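Local coordinates for protein CysE, serine acetyltransferase (Brucella abortus, PDB 4HZD) that probably transfers an acetyl group from acetyl-coenzyme A to L-serine, the first committed step of cysteine biosynthesis in bacteria, at residues A[239-244]-A[251-256]; A[118-123]-A[164-169]; A[137-142]-A[154-159]; A[17-22]-A[94-99]. All coordinates share one frame; numbering follows the deposited sequence.

Contact 1 (A[239-244]-A[251-256]); sequences SVPHNV and ARIIGE. With COA (coenzyme A), chain C.
Ile-253 sets CG2 anti to its backbone N and CG1 beside it (chi1 -64°), a fork that straddles the flank of Val-244, whose CG2 lies 4.0 Å from Ile-253 CG1. The two residues belong to an antiparallel hairpin that ends the left-handed beta-helix, strand 252-256 returning along strand 244-247. Ile-253 CG2 lies 3.9 Å from Val-244 CB, and the two side chains cross obliquely. Farther out, Ile-253 CD1 meets ring atom CG of Pro-241 at 4.0 Å.

The backbones begin their pairing here. Val-244 and Glu-256 form a non-hydrogen-bonded pair with CA atoms 4.2 Å apart, their side chains on one face of the sheet. The carbonyl O of Gly-255 comes within 3.3 Å of Val-244 CA, while Glu-256 CA offers a C-H to Asn-243 O at 3.6 Å. One residue on, Ile-254 and Gly-255 together face Thr-245, a classic beta bulge.

The bend before the strand has its own fastening: His-242 ND1 donates to Asn-243 OD1 at 2.9 Å, the bond nearly straight at 165°, lying in the ring plane and on a lone pair of the carbonyl. The other end of that amide, ND2, bonds to Thr-257 O, so both ends of the group are held.

Ile-254 belongs to the coenzyme A pocket and turns its side chain to the ligand. With CG1 between the backbone N and the carbonyl carbon (chi1 56°), its CD1 reaches the pyrophosphate, 3.2 Å from both O3A and O5A of coenzyme A.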
# COMPACT_ATOMS: atom_id res chain seq x y z
N SER A 239 34.58 22.24 -26.04
CA SER A 239 34.37 21.04 -26.86
C SER A 239 35.59 20.11 -26.84
O SER A 239 36.72 20.57 -26.82
CB SER A 239 33.98 21.38 -28.30
OG SER A 239 32.68 21.96 -28.38
N VAL A 240 35.35 18.81 -26.81
CA VAL A 240 36.44 17.83 -26.74
C VAL A 240 36.55 17.16 -28.12
O VAL A 240 35.55 16.66 -28.62
CB VAL A 240 36.19 16.79 -25.63
CG1 VAL A 240 37.26 15.72 -25.64
CG2 VAL A 240 36.12 17.47 -24.25
N PRO A 241 37.75 17.16 -28.74
CA PRO A 241 37.92 16.50 -30.06
C PRO A 241 37.75 14.99 -29.97
O PRO A 241 37.75 14.44 -28.87
CB PRO A 241 39.37 16.85 -30.46
CG PRO A 241 40.03 17.31 -29.20
CD PRO A 241 38.97 17.86 -28.30
N HIS A 242 37.62 14.31 -31.11
CA HIS A 242 37.47 12.87 -31.07
C HIS A 242 38.73 12.20 -30.57
O HIS A 242 39.81 12.80 -30.61
CB HIS A 242 37.04 12.32 -32.44
CG HIS A 242 38.04 12.58 -33.54
ND1 HIS A 242 38.95 11.66 -33.91
CD2 HIS A 242 38.29 13.72 -34.30
CE1 HIS A 242 39.72 12.17 -34.89
NE2 HIS A 242 39.32 13.43 -35.13
N ASN A 243 38.58 10.99 -30.05
CA ASN A 243 39.71 10.10 -29.75
C ASN A 243 40.77 10.64 -28.78
O ASN A 243 41.97 10.37 -28.95
CB ASN A 243 40.34 9.60 -31.06
CG ASN A 243 39.44 8.62 -31.79
OD1 ASN A 243 38.72 8.99 -32.71
ND2 ASN A 243 39.45 7.38 -31.34
N VAL A 244 40.34 11.40 -27.77
CA VAL A 244 41.23 11.80 -26.67
C VAL A 244 40.68 11.47 -25.26
O VAL A 244 39.46 11.29 -25.09
CB VAL A 244 41.60 13.31 -26.73
CG1 VAL A 244 42.30 13.64 -28.05
CG2 VAL A 244 40.37 14.18 -26.59
N ALA A 251 38.97 20.56 -17.41
CA ALA A 251 39.50 19.40 -18.12
C ALA A 251 40.54 19.84 -19.16
O ALA A 251 40.40 20.88 -19.79
CB ALA A 251 38.39 18.61 -18.80
N ARG A 252 41.57 19.00 -19.33
CA ARG A 252 42.61 19.18 -20.34
C ARG A 252 42.86 17.83 -20.94
O ARG A 252 42.73 16.81 -20.24
CB ARG A 252 43.91 19.62 -19.69
CG ARG A 252 43.83 20.85 -18.84
CD ARG A 252 43.74 22.09 -19.71
NE ARG A 252 43.88 23.26 -18.87
CZ ARG A 252 43.21 24.39 -19.03
NH1 ARG A 252 42.33 24.51 -20.01
NH2 ARG A 252 43.40 25.39 -18.19
N ILE A 253 43.25 17.82 -22.22
CA ILE A 253 43.62 16.57 -22.89
C ILE A 253 44.82 15.96 -22.19
O ILE A 253 45.83 16.63 -21.96
CB ILE A 253 43.87 16.77 -24.40
CG1 ILE A 253 42.57 17.22 -25.07
CG2 ILE A 253 44.37 15.47 -25.02
CD1 ILE A 253 42.76 17.98 -26.36
N ILE A 254 44.70 14.70 -21.81
CA ILE A 254 45.77 14.02 -21.10
C ILE A 254 46.30 12.88 -21.95
O ILE A 254 47.25 12.22 -21.56
CB ILE A 254 45.35 13.50 -19.68
CG1 ILE A 254 44.13 12.57 -19.75
CG2 ILE A 254 45.06 14.62 -18.70
CD1 ILE A 254 44.51 11.11 -19.69
N GLY A 255 45.69 12.66 -23.11
CA GLY A 255 46.14 11.59 -23.97
C GLY A 255 45.22 11.24 -25.12
O GLY A 255 44.21 11.88 -25.35
N GLU A 256 45.60 10.18 -25.83
CA GLU A 256 44.91 9.77 -27.03
C GLU A 256 44.19 8.46 -26.76
O GLU A 256 44.66 7.64 -25.98
CB GLU A 256 45.96 9.54 -28.11
CG GLU A 256 45.47 9.65 -29.54
CD GLU A 256 46.61 9.46 -30.52
OE1 GLU A 256 47.50 10.34 -30.55
OE2 GLU A 256 46.62 8.44 -31.25
N1A COA C . 41.65 13.38 -12.66
C2A COA C . 42.79 14.09 -12.83
N3A COA C . 43.85 13.62 -13.52
C4A COA C . 43.83 12.38 -14.09
C5A COA C . 42.62 11.54 -13.94
C6A COA C . 41.49 12.13 -13.17
N6A COA C . 40.33 11.45 -12.98
N7A COA C . 42.89 10.39 -14.60
C8A COA C . 44.14 10.48 -15.12
N9A COA C . 44.69 11.67 -14.81
C1B COA C . 46.05 12.17 -15.17
C2B COA C . 47.15 11.44 -14.42
O2B COA C . 47.35 11.99 -13.12
C3B COA C . 48.34 11.65 -15.33
O3B COA C . 49.01 12.89 -15.01
P3B COA C . 50.62 13.03 -14.92
O7A COA C . 51.08 12.40 -16.23
O8A COA C . 51.02 12.27 -13.67
O9A COA C . 50.88 14.52 -14.80
C4B COA C . 47.73 11.70 -16.73
O4B COA C . 46.34 12.02 -16.56
C5B COA C . 47.84 10.38 -17.48
O5B COA C . 47.13 9.37 -16.76
P1A COA C . 46.71 7.95 -17.42
O1A COA C . 46.11 7.11 -16.32
O2A COA C . 47.90 7.43 -18.22
O3A COA C . 45.55 8.39 -18.47
P2A COA C . 44.34 7.44 -18.97
O4A COA C . 44.85 6.02 -19.01
O5A COA C . 43.72 8.04 -20.21
O6A COA C . 43.26 7.56 -17.75
CBP COA C . 40.83 7.60 -17.27
CCP COA C . 42.05 6.79 -17.70
CDP COA C . 41.21 9.07 -17.13
CEP COA C . 39.78 7.45 -18.37
CAP COA C . 40.32 7.04 -15.91
OAP COA C . 41.36 7.04 -14.90
C9P COA C . 39.10 7.73 -15.34
O9P COA C . 39.19 8.54 -14.41
N8P COA C . 37.94 7.39 -15.90
C7P COA C . 36.69 7.26 -15.18
C6P COA C . 36.49 5.86 -14.61
C5P COA C . 35.40 5.90 -13.56
O5P COA C . 34.73 6.91 -13.40
N4P COA C . 35.25 4.76 -12.84
C3P COA C . 34.41 4.60 -11.66
C2P COA C . 34.14 3.12 -11.39
S1P COA C . 32.74 2.98 -10.25

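Contact 2 (A[118-123]-A[164-169]); sequences FHAIQT and LFLDHA
The carbonyl oxygen of His-119, in the helix that presents Ala-120 and Ile-121 to Leu-164 and Leu-166, is gripped twice by one residue. Thr-123 OG1 donates to His-119 O at 2.9 Å from well above the carbonyl plane (40° out of it), and Thr-123 N approaches the same oxygen from the opposite face at 3.0 Å.

Ile-121 carries the contact. Its CG1 sits 3.8 Å from CD2 of Leu-164 and equally far from CD2 of Leu-166, touching both leucines at once. With CG1 anti to the carbonyl carbon and the chain extended beyond it (chi2 160°), CD1 comes within 3.3 Å of Leu-164 O, just before the strand. Alongside, Ala-120 CB touches Leu-166 CD2 at 4.3 Å.

Helix 116-132 of the N-terminal helical region is thereby packed on strand 165-166, the first strand of its sheet in the left-handed beta-helix. The same segment carries His-168 of the coenzyme A pocket, whose ND1 is hydrogen-bonded to Asp-153 of a neighbouring subunit. The direct contact is apolar, a fit of branched aliphatic groups; a polar link between the segments is made by Asp-94 of helix 87-101, bonded to Gln-122 NE2 and Leu-164 N.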
# COMPACT_ATOMS: atom_id res chain seq x y z
N PHE A 118 19.55 1.26 -16.17
CA PHE A 118 18.78 0.69 -17.28
C PHE A 118 17.28 1.07 -17.14
O PHE A 118 16.64 1.45 -18.12
CB PHE A 118 18.96 -0.84 -17.34
CG PHE A 118 18.05 -1.51 -18.32
CD1 PHE A 118 18.37 -1.52 -19.67
CD2 PHE A 118 16.87 -2.15 -17.90
CE1 PHE A 118 17.54 -2.13 -20.60
CE2 PHE A 118 16.03 -2.77 -18.81
CZ PHE A 118 16.35 -2.75 -20.17
N HIS A 119 16.73 0.99 -15.93
CA HIS A 119 15.33 1.37 -15.71
C HIS A 119 15.13 2.85 -16.03
O HIS A 119 14.13 3.23 -16.66
CB HIS A 119 14.89 1.10 -14.27
CG HIS A 119 15.03 -0.35 -13.86
ND1 HIS A 119 15.40 -0.72 -12.63
CD2 HIS A 119 14.90 -1.51 -14.60
CE1 HIS A 119 15.47 -2.06 -12.57
NE2 HIS A 119 15.16 -2.54 -13.78
N ALA A 120 16.08 3.70 -15.62
CA ALA A 120 15.97 5.13 -15.97
C ALA A 120 15.98 5.38 -17.47
O ALA A 120 15.32 6.30 -17.95
CB ALA A 120 17.03 5.95 -15.30
N ILE A 121 16.81 4.66 -18.20
CA ILE A 121 16.91 4.95 -19.63
C ILE A 121 15.56 4.75 -20.32
O ILE A 121 15.10 5.61 -21.10
CB ILE A 121 17.98 4.09 -20.31
CG1 ILE A 121 19.38 4.57 -19.95
CG2 ILE A 121 17.87 4.18 -21.83
CD1 ILE A 121 20.41 3.47 -20.19
N GLN A 122 14.93 3.62 -20.04
CA GLN A 122 13.63 3.29 -20.68
C GLN A 122 12.53 4.21 -20.17
O GLN A 122 11.63 4.60 -20.92
CB GLN A 122 13.28 1.81 -20.50
CG GLN A 122 14.44 0.84 -20.68
CD GLN A 122 15.28 1.12 -21.94
OE1 GLN A 122 14.77 1.65 -22.95
NE2 GLN A 122 16.54 0.74 -21.90
N THR A 123 12.62 4.61 -18.91
CA THR A 123 11.68 5.59 -18.35
C THR A 123 11.82 6.89 -19.11
O THR A 123 10.81 7.46 -19.53
CB THR A 123 11.85 5.84 -16.83
OG1 THR A 123 11.69 4.61 -16.13
CG2 THR A 123 10.77 6.81 -16.33
N LEU A 164 22.99 2.58 -24.71
CA LEU A 164 23.45 3.44 -23.62
C LEU A 164 23.63 2.64 -22.34
O LEU A 164 22.75 1.89 -21.95
CB LEU A 164 22.45 4.57 -23.41
CG LEU A 164 22.71 5.60 -22.30
CD1 LEU A 164 24.04 6.34 -22.52
CD2 LEU A 164 21.54 6.58 -22.29
N PHE A 165 24.80 2.79 -21.73
CA PHE A 165 25.09 2.21 -20.43
C PHE A 165 25.20 3.30 -19.35
O PHE A 165 26.10 4.16 -19.40
CB PHE A 165 26.35 1.36 -20.56
CG PHE A 165 26.81 0.73 -19.28
CD1 PHE A 165 25.90 0.19 -18.37
CD2 PHE A 165 28.17 0.62 -19.02
CE1 PHE A 165 26.35 -0.41 -17.20
CE2 PHE A 165 28.63 0.02 -17.84
CZ PHE A 165 27.72 -0.49 -16.94
N LEU A 166 24.26 3.26 -18.40
CA LEU A 166 24.18 4.21 -17.29
C LEU A 166 24.60 3.48 -16.02
O LEU A 166 23.77 2.82 -15.34
CB LEU A 166 22.74 4.71 -17.15
CG LEU A 166 22.47 6.20 -17.18
CD1 LEU A 166 23.07 6.86 -18.42
CD2 LEU A 166 20.95 6.48 -17.08
N ASP A 167 25.88 3.54 -15.73
CA ASP A 167 26.46 2.62 -14.77
C ASP A 167 26.32 3.25 -13.40
O ASP A 167 26.80 4.36 -13.20
CB ASP A 167 27.95 2.36 -15.13
CG ASP A 167 28.64 1.32 -14.20
OD1 ASP A 167 27.96 0.56 -13.48
OD2 ASP A 167 29.89 1.27 -14.22
N HIS A 168 25.65 2.57 -12.46
CA HIS A 168 25.44 3.09 -11.06
C HIS A 168 24.39 4.17 -11.01
O HIS A 168 23.49 4.08 -10.19
CB HIS A 168 26.75 3.54 -10.37
CG HIS A 168 27.80 2.46 -10.31
ND1 HIS A 168 27.59 1.27 -9.71
CD2 HIS A 168 29.12 2.42 -10.81
CE1 HIS A 168 28.70 0.48 -9.82
NE2 HIS A 168 29.63 1.18 -10.50
N ALA A 169 24.49 5.14 -11.93
CA ALA A 169 23.49 6.19 -12.24
C ALA A 169 23.20 7.27 -11.22
O ALA A 169 22.81 8.37 -11.61
CB ALA A 169 22.16 5.57 -12.74

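Contact 3 (A[137-142]-A[154-159]); sequences DFAYYL and IHPAAR
Tyr-140, CG anti to the carbonyl carbon (chi1 -67°), slants back toward the start of its helix and brings the edge of its ring toward His-155, with CE1 of the tyrosine 4.3 Å from NE2 of the histidine. The imidazole gets there by extending from its backbone, CG anti to N (chi1 -166°), and its rotation is then fixed from within its own loop. Ala-157 N donates to His-155 ND1 at 3.0 Å, nearly in the ring plane and close to straight (165°). Pro-156 CD lies over one face of the same ring, toward the rim, 3.4 Å above its plane.

These residues shape a type I beta turn from His-155 to Ala-158, closed by Ala-158 N on His-155 O at 2.9 Å, at a corner of the left-handed beta-helix between strands 152-154 and 159-160. The turn pushes Pro-156 against helix 136-149. Its CG lies 4.0 Å from Ala-139 CB and 3.8 Å from Ala-139 O, the small alanine letting the pyrrolidine ring come near the helix backbone.

A neighbouring subunit also packs here: its Ala-104 O accepts from His-155 NE2, and its Tyr-105 meets the Tyr-140 ring edge-to-face. Arg-107 of that subunit forms a salt bridge with Asp-137.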
# COMPACT_ATOMS: atom_id res chain seq x y z
N ASP A 137 2.49 16.86 -18.92
CA ASP A 137 2.36 16.49 -17.53
C ASP A 137 2.75 15.07 -17.28
O ASP A 137 3.50 14.83 -16.35
CB ASP A 137 1.00 16.83 -16.95
CG ASP A 137 0.92 18.26 -16.64
OD1 ASP A 137 1.34 18.64 -15.53
OD2 ASP A 137 0.57 19.04 -17.54
N PHE A 138 2.28 14.14 -18.12
CA PHE A 138 2.70 12.76 -17.93
C PHE A 138 4.23 12.71 -17.98
O PHE A 138 4.88 12.07 -17.15
CB PHE A 138 2.08 11.83 -18.97
CG PHE A 138 1.79 10.44 -18.42
CD1 PHE A 138 2.77 9.72 -17.72
CD2 PHE A 138 0.55 9.84 -18.63
CE1 PHE A 138 2.51 8.45 -17.21
CE2 PHE A 138 0.27 8.59 -18.12
CZ PHE A 138 1.27 7.88 -17.43
N ALA A 139 4.81 13.39 -18.96
CA ALA A 139 6.27 13.35 -19.12
C ALA A 139 7.00 13.91 -17.88
O ALA A 139 7.94 13.29 -17.38
CB ALA A 139 6.68 14.09 -20.40
N TYR A 140 6.53 15.04 -17.35
CA TYR A 140 7.18 15.64 -16.18
C TYR A 140 6.99 14.75 -14.96
O TYR A 140 7.88 14.64 -14.10
CB TYR A 140 6.63 17.04 -15.87
CG TYR A 140 6.94 18.13 -16.88
CD1 TYR A 140 8.15 18.15 -17.61
CD2 TYR A 140 6.01 19.15 -17.10
CE1 TYR A 140 8.40 19.18 -18.54
CE2 TYR A 140 6.26 20.16 -18.02
CZ TYR A 140 7.44 20.18 -18.73
OH TYR A 140 7.63 21.22 -19.63
N TYR A 141 5.83 14.10 -14.88
CA TYR A 141 5.58 13.19 -13.80
C TYR A 141 6.59 12.05 -13.81
O TYR A 141 7.11 11.65 -12.77
CB TYR A 141 4.11 12.65 -13.78
CG TYR A 141 3.92 11.74 -12.62
CD1 TYR A 141 3.66 12.25 -11.35
CD2 TYR A 141 4.10 10.35 -12.75
CE1 TYR A 141 3.53 11.42 -10.25
CE2 TYR A 141 3.97 9.51 -11.64
CZ TYR A 141 3.70 10.05 -10.40
OH TYR A 141 3.57 9.26 -9.29
N LEU A 142 6.81 11.45 -14.96
CA LEU A 142 7.81 10.40 -15.05
C LEU A 142 9.24 10.90 -14.70
O LEU A 142 10.00 10.24 -13.94
CB LEU A 142 7.79 9.82 -16.49
CG LEU A 142 6.56 8.95 -16.82
CD1 LEU A 142 6.52 8.72 -18.33
CD2 LEU A 142 6.63 7.64 -16.05
N ILE A 154 16.46 13.46 -15.79
CA ILE A 154 16.65 13.60 -17.25
C ILE A 154 15.46 14.37 -17.81
O ILE A 154 14.31 13.91 -17.71
CB ILE A 154 16.78 12.22 -17.93
CG1 ILE A 154 17.87 11.38 -17.24
CG2 ILE A 154 17.05 12.38 -19.42
CD1 ILE A 154 18.03 9.94 -17.68
N HIS A 155 15.72 15.54 -18.40
CA HIS A 155 14.64 16.29 -19.01
C HIS A 155 14.03 15.52 -20.16
O HIS A 155 14.75 14.95 -20.98
CB HIS A 155 15.09 17.66 -19.46
CG HIS A 155 13.94 18.58 -19.80
ND1 HIS A 155 13.22 18.47 -20.95
CD2 HIS A 155 13.35 19.60 -19.07
CE1 HIS A 155 12.26 19.41 -20.96
NE2 HIS A 155 12.35 20.11 -19.83
N PRO A 156 12.67 15.46 -20.25
CA PRO A 156 12.07 14.65 -21.31
C PRO A 156 12.40 15.07 -22.74
O PRO A 156 12.23 14.27 -23.63
CB PRO A 156 10.55 14.78 -21.07
CG PRO A 156 10.41 15.15 -19.62
CD PRO A 156 11.67 15.92 -19.26
N ALA A 157 12.88 16.30 -22.95
CA ALA A 157 13.26 16.80 -24.29
C ALA A 157 14.66 16.37 -24.67
O ALA A 157 15.07 16.53 -25.83
CB ALA A 157 13.14 18.33 -24.37
N ALA A 158 15.40 15.82 -23.69
CA ALA A 158 16.75 15.31 -23.95
C ALA A 158 16.64 14.20 -24.97
O ALA A 158 15.58 13.56 -25.07
CB ALA A 158 17.43 14.80 -22.67
N ARG A 159 17.70 13.98 -25.75
CA ARG A 159 17.70 12.89 -26.73
C ARG A 159 18.78 11.87 -26.39
O ARG A 159 19.95 12.24 -26.26
CB ARG A 159 17.83 13.43 -28.16
CG ARG A 159 16.64 14.28 -28.53
CD ARG A 159 16.28 14.22 -30.00
NE ARG A 159 16.95 15.22 -30.84
CZ ARG A 159 17.46 16.38 -30.46
NH1 ARG A 159 17.42 16.78 -29.19
NH2 ARG A 159 18.03 17.16 -31.37

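Contact 4 (A[17-22]-A[94-99]); sequences DPIWHS and DIQAVY
Ile-19 and Ile-95 lie side by side and run past each other in opposite directions, touching through their short branches, CG2 to CG2 at 3.9 Å. In both residues CG2 is anti to the backbone N, with CG1 beside it, which turns the short branch of each toward the other helix. Gln-96 comes across the other branch of Ile-19. Its chain starts anti to N and then bends (chi2 77°), laying OE1 3.9 Å from Ile-19 CD1; this is van der Waals contact with a methyl group, and NE2 holds a weak hydrogen bond to Asp-100.

Within the helical N-terminal region typical of serine acetyltransferases, helix 18-33 is thus set beside helix 87-101, with CA atoms of Ile-19 and Gln-96 8.2 Å apart. Leu-51 of helix 51-63 packs on both isoleucines. Asp-17, the N-cap residue of helix 18-33, adds a charged tie through its salt bridge to Arg-92 of the partner helix.

At the start of helix 18-33, Pro-18 O takes two donors from Ser-22, one turn on: OG at 2.6 Å, tilted 24° from the carbonyl plane, and N at 3.0 Å from the opposite face.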
# COMPACT_ATOMS: atom_id res chain seq x y z
N ASP A 17 15.97 -14.81 -30.43
CA ASP A 17 15.92 -13.89 -29.29
C ASP A 17 16.72 -14.47 -28.12
O ASP A 17 16.12 -14.73 -27.06
CB ASP A 17 14.45 -13.68 -28.86
CG ASP A 17 14.24 -12.39 -28.06
OD1 ASP A 17 15.20 -11.69 -27.69
OD2 ASP A 17 13.07 -12.06 -27.79
N PRO A 18 18.05 -14.66 -28.27
CA PRO A 18 18.78 -15.31 -27.18
C PRO A 18 18.74 -14.52 -25.87
O PRO A 18 18.92 -15.12 -24.80
CB PRO A 18 20.22 -15.41 -27.71
CG PRO A 18 20.30 -14.38 -28.79
CD PRO A 18 18.94 -14.41 -29.43
N ILE A 19 18.52 -13.20 -25.94
CA ILE A 19 18.50 -12.37 -24.73
C ILE A 19 17.29 -12.77 -23.88
O ILE A 19 17.45 -13.07 -22.71
CB ILE A 19 18.56 -10.83 -24.99
CG1 ILE A 19 19.93 -10.41 -25.57
CG2 ILE A 19 18.29 -10.04 -23.71
CD1 ILE A 19 19.95 -9.02 -26.24
N TRP A 20 16.10 -12.80 -24.48
CA TRP A 20 14.86 -13.22 -23.75
C TRP A 20 14.93 -14.64 -23.25
O TRP A 20 14.48 -14.95 -22.12
CB TRP A 20 13.67 -13.06 -24.67
CG TRP A 20 12.31 -13.44 -24.12
CD1 TRP A 20 11.32 -14.15 -24.78
CD2 TRP A 20 11.73 -13.10 -22.80
NE1 TRP A 20 10.18 -14.26 -24.01
CE2 TRP A 20 10.36 -13.65 -22.80
CE3 TRP A 20 12.18 -12.42 -21.66
CZ2 TRP A 20 9.51 -13.51 -21.71
CZ3 TRP A 20 11.32 -12.27 -20.58
CH2 TRP A 20 10.02 -12.83 -20.59
N HIS A 21 15.43 -15.55 -24.08
CA HIS A 21 15.49 -16.95 -23.65
C HIS A 21 16.44 -17.15 -22.51
O HIS A 21 16.12 -17.89 -21.58
CB HIS A 21 15.81 -17.91 -24.82
CG HIS A 21 14.76 -17.90 -25.90
ND1 HIS A 21 15.06 -17.65 -27.19
CD2 HIS A 21 13.37 -18.06 -25.83
CE1 HIS A 21 13.92 -17.68 -27.92
NE2 HIS A 21 12.89 -17.92 -27.09
N SER A 22 17.61 -16.50 -22.54
CA SER A 22 18.52 -16.61 -21.38
C SER A 22 17.88 -16.03 -20.13
O SER A 22 18.04 -16.58 -19.04
CB SER A 22 19.86 -15.91 -21.60
OG SER A 22 20.34 -16.22 -22.87
N ASP A 94 20.45 -1.92 -25.33
CA ASP A 94 20.76 -1.34 -24.01
C ASP A 94 21.13 -2.43 -23.00
O ASP A 94 22.04 -2.25 -22.18
CB ASP A 94 19.60 -0.49 -23.48
CG ASP A 94 19.43 0.83 -24.20
OD1 ASP A 94 20.32 1.27 -24.98
OD2 ASP A 94 18.39 1.47 -23.99
N ILE A 95 20.42 -3.56 -23.05
CA ILE A 95 20.73 -4.72 -22.22
C ILE A 95 22.10 -5.31 -22.60
O ILE A 95 22.94 -5.60 -21.72
CB ILE A 95 19.62 -5.81 -22.35
CG1 ILE A 95 18.33 -5.38 -21.65
CG2 ILE A 95 20.10 -7.15 -21.79
CD1 ILE A 95 17.19 -6.38 -21.88
N GLN A 96 22.32 -5.48 -23.90
CA GLN A 96 23.61 -5.93 -24.43
C GLN A 96 24.78 -5.00 -24.04
O GLN A 96 25.86 -5.50 -23.74
CB GLN A 96 23.54 -6.20 -25.95
CG GLN A 96 24.79 -6.87 -26.53
CD GLN A 96 24.87 -8.37 -26.22
OE1 GLN A 96 23.86 -9.08 -26.14
NE2 GLN A 96 26.09 -8.85 -26.06
N ALA A 97 24.55 -3.68 -23.96
CA ALA A 97 25.56 -2.75 -23.46
C ALA A 97 26.03 -3.08 -22.04
O ALA A 97 27.24 -3.07 -21.76
CB ALA A 97 25.07 -1.31 -23.51
N VAL A 98 25.08 -3.35 -21.15
CA VAL A 98 25.44 -3.69 -19.77
C VAL A 98 26.24 -4.98 -19.78
O VAL A 98 27.26 -5.09 -19.11
CB VAL A 98 24.22 -3.87 -18.83
CG1 VAL A 98 24.69 -4.27 -17.42
CG2 VAL A 98 23.40 -2.58 -18.74
N TYR A 99 25.72 -5.96 -20.50
CA TYR A 99 26.31 -7.29 -20.51
C TYR A 99 27.77 -7.18 -20.99
O TYR A 99 28.66 -7.75 -20.37
CB TYR A 99 25.48 -8.25 -21.38
CG TYR A 99 26.05 -9.67 -21.39
CD1 TYR A 99 25.82 -10.56 -20.33
CD2 TYR A 99 26.82 -10.11 -22.46
CE1 TYR A 99 26.34 -11.84 -20.33
CE2 TYR A 99 27.34 -11.40 -22.49
CZ TYR A 99 27.09 -12.26 -21.43
OH TYR A 99 27.63 -13.52 -21.47

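In the fold
Contact 4 lies within the helical region, contacts 2 and 3 join it to the beta-helix, and contact 1 closes the far end. Contacts 2 and 4 touch through Asp-94, on helix 87-101, which bonds through OD2 to Gln-122 NE2 (2.9 Å) and through OD1 to Leu-164 N (3.0 Å). Contact 3 is nested within the loop that contact 2 closes, and Thr-123 CG2 touches Leu-142 CD2 at 4.2 Å. Contacts 3 and 4 lie on opposite sides of the chain's centre, centres 26 Å apart. The centre of contact 1 is 25 Å from that of contact 2, yet both reach the same sheet, at its outermost strands, and each contributes a residue to coenzyme A binding, Ile-254 and His-168.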